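PDB 3L88: fiber protein from Human adenovirus 21, which forms the knob of the adenovirus fiber and binds the receptor CD46, probably to attach the virus to its host cell. Local coordinates for residues S67-L72 against Q168-L173. Sequence-based numbering, arbitrary orientation.
Sequences SATIQL and QFEWNL
In the antiparallel beta sandwich of the fiber knob, 67-72 and 168-173 are paired as neighbouring strands of one sheet, Ala68 facing Leu173, Ile70 facing Trp171 and Leu72 facing Phe169. Each of these three pairs closes a ring of two backbone hydrogen bonds. At the middle one, Ile70 N reaches Trp171 O at 2.9 Å.

The non-hydrogen-bonded pairs between them, Thr69-Asn172 and Gln71-Glu170, send their side chains to the polar face. Gln71 has CG anti to its backbone N (chi1 -161°) and an extended chain, which carries NE2 across to Glu170 OE1 at 2.8 Å. That oxygen is met on its anti side, 30° out of the carboxylate plane, although it lies in the plane of the Gln71 amide. The other oxygen, OE2, accepts Asn172 ND2 at 2.9 Å through its anti lone pair, so an amide from each strand holds the carboxylate and limits its rotation. Asn172 OD1 in turn takes a weak bond from Thr69 OG1 at 3.3 Å. Gln168 lays its amide over that of Gln71, the planes stacked and only 13° apart.

The opposite face carries hydrophobic side chains. Trp171 presents the edge of its six-membered ring to Leu72, whose CD1 lies 4.1 Å from CZ3, while Ile70 CG2 packs 4.0 Å from Trp171 CE3, lying off the ring plane. This face forms part of the sandwich interior, where Ile70, Phe169 and Trp171 pack on strand 45-54 and Leu72 and Phe169 on strand 33-42. Within its own sheet, strand 165-174 is flanked on its other side by 145-154, leaving 67-76 outermost in the chain.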
loop_
_atom_site.group_PDB
_atom_site.type_symbol
_atom_site.label_atom_id
_atom_site.label_comp_id
_atom_site.label_asym_id
_atom_site.label_seq_id
_atom_site.Cartn_x
_atom_site.Cartn_y
_atom_site.Cartn_z
ATOM N N SER C 67 9.130 -21.408 -11.413
ATOM C CA SER C 67 9.849 -20.468 -10.557
ATOM C C SER C 67 10.742 -19.555 -11.386
ATOM O O SER C 67 11.214 -19.942 -12.451
ATOM C CB SER C 67 10.676 -21.212 -9.504
ATOM O OG SER C 67 11.825 -21.800 -10.086
ATOM N N ALA C 68 10.952 -18.336 -10.898
ATOM C CA ALA C 68 11.734 -17.333 -11.619
ATOM C C ALA C 68 12.033 -16.153 -10.708
ATOM O O ALA C 68 11.315 -15.908 -9.742
ATOM C CB ALA C 68 10.988 -16.870 -12.860
ATOM N N THR C 69 13.099 -15.425 -11.019
ATOM C CA THR C 69 13.549 -14.340 -10.166
ATOM C C THR C 69 14.124 -13.201 -10.996
ATOM O O THR C 69 14.947 -13.417 -11.881
ATOM C CB THR C 69 14.595 -14.823 -9.144
ATOM O OG1 THR C 69 14.962 -13.743 -8.277
ATOM C CG2 THR C 69 15.837 -15.340 -9.849
ATOM N N ILE C 70 13.661 -11.988 -10.726
ATOM C CA ILE C 70 14.157 -10.818 -11.428
ATOM C C ILE C 70 14.680 -9.814 -10.422
ATOM O O ILE C 70 13.984 -9.471 -9.469
ATOM C CB ILE C 70 13.053 -10.156 -12.265
ATOM C CG1 ILE C 70 12.667 -11.058 -13.443
ATOM C CG2 ILE C 70 13.499 -8.781 -12.745
ATOM C CD1 ILE C 70 11.358 -10.677 -14.099
ATOM N N GLN C 71 15.906 -9.345 -10.637
ATOM C CA GLN C 71 16.556 -8.447 -9.690
ATOM C C GLN C 71 17.117 -7.222 -10.395
ATOM O O GLN C 71 17.937 -7.343 -11.304
ATOM C CB GLN C 71 17.675 -9.176 -8.946
ATOM C CG GLN C 71 18.098 -8.510 -7.645
ATOM C CD GLN C 71 19.322 -9.167 -7.014
ATOM O OE1 GLN C 71 20.448 -8.984 -7.478
ATOM N NE2 GLN C 71 19.104 -9.922 -5.941
ATOM N N LEU C 72 16.680 -6.042 -9.967
ATOM C CA LEU C 72 17.242 -4.792 -10.461
ATOM C C LEU C 72 17.904 -4.022 -9.323
ATOM O O LEU C 72 17.244 -3.647 -8.354
ATOM C CB LEU C 72 16.154 -3.938 -11.117
ATOM C CG LEU C 72 15.342 -4.599 -12.235
ATOM C CD1 LEU C 72 14.266 -3.655 -12.773
ATOM C CD2 LEU C 72 16.260 -5.069 -13.353
ATOM N N GLN C 168 17.266 -1.796 -4.280
ATOM C CA GLN C 168 17.199 -3.057 -5.002
ATOM C C GLN C 168 15.781 -3.623 -5.039
ATOM O O GLN C 168 15.170 -3.850 -3.997
ATOM C CB GLN C 168 18.153 -4.075 -4.386
ATOM C CG GLN C 168 18.124 -5.435 -5.068
ATOM C CD GLN C 168 18.935 -6.472 -4.324
ATOM O OE1 GLN C 168 18.392 -7.262 -3.553
ATOM N NE2 GLN C 168 20.248 -6.462 -4.537
ATOM N N PHE C 169 15.271 -3.848 -6.248
ATOM C CA PHE C 169 13.978 -4.501 -6.448
ATOM C C PHE C 169 14.158 -5.963 -6.846
ATOM O O PHE C 169 14.963 -6.285 -7.723
ATOM C CB PHE C 169 13.186 -3.787 -7.544
ATOM C CG PHE C 169 12.968 -2.327 -7.286
ATOM C CD1 PHE C 169 11.929 -1.902 -6.480
ATOM C CD2 PHE C 169 13.783 -1.379 -7.876
ATOM C CE1 PHE C 169 11.719 -0.553 -6.248
ATOM C CE2 PHE C 169 13.588 -0.034 -7.649
ATOM C CZ PHE C 169 12.545 0.383 -6.840
ATOM N N GLU C 170 13.381 -6.844 -6.230
ATOM C CA GLU C 170 13.421 -8.251 -6.588
ATOM C C GLU C 170 12.023 -8.848 -6.644
ATOM O O GLU C 170 11.299 -8.831 -5.651
ATOM C CB GLU C 170 14.286 -9.030 -5.598
ATOM C CG GLU C 170 14.448 -10.506 -5.945
ATOM C CD GLU C 170 15.459 -11.205 -5.056
ATOM O OE1 GLU C 170 16.573 -10.668 -4.870
ATOM O OE2 GLU C 170 15.141 -12.297 -4.546
ATOM N N TRP C 171 11.654 -9.371 -7.810
ATOM C CA TRP C 171 10.404 -10.104 -7.981
ATOM C C TRP C 171 10.675 -11.606 -8.008
ATOM O O TRP C 171 11.585 -12.073 -8.697
ATOM C CB TRP C 171 9.711 -9.694 -9.286
ATOM C CG TRP C 171 9.196 -8.289 -9.302
ATOM C CD1 TRP C 171 7.926 -7.875 -9.011
ATOM C CD2 TRP C 171 9.927 -7.108 -9.667
ATOM N NE1 TRP C 171 7.825 -6.513 -9.166
ATOM C CE2 TRP C 171 9.038 -6.019 -9.568
ATOM C CE3 TRP C 171 11.248 -6.868 -10.065
ATOM C CZ2 TRP C 171 9.429 -4.709 -9.847
ATOM C CZ3 TRP C 171 11.632 -5.567 -10.349
ATOM C CH2 TRP C 171 10.725 -4.505 -10.241
ATOM N N ASN C 172 9.863 -12.365 -7.281
ATOM C CA ASN C 172 9.990 -13.815 -7.281
ATOM C C ASN C 172 8.706 -14.521 -7.681
ATOM O O ASN C 172 7.657 -14.316 -7.076
ATOM C CB ASN C 172 10.451 -14.316 -5.914
ATOM C CG ASN C 172 11.957 -14.322 -5.776
ATOM O OD1 ASN C 172 12.642 -15.174 -6.348
ATOM N ND2 ASN C 172 12.486 -13.368 -5.017
ATOM N N LEU C 173 8.802 -15.360 -8.705
ATOM C CA LEU C 173 7.735 -16.284 -9.043
ATOM C C LEU C 173 7.983 -17.626 -8.375
ATOM O O LEU C 173 9.051 -18.221 -8.529
ATOM C CB LEU C 173 7.641 -16.474 -10.558
ATOM C CG LEU C 173 6.720 -17.606 -11.020
ATOM C CD1 LEU C 173 5.262 -17.247 -10.766
ATOM C CD2 LEU C 173 6.950 -17.933 -12.484
#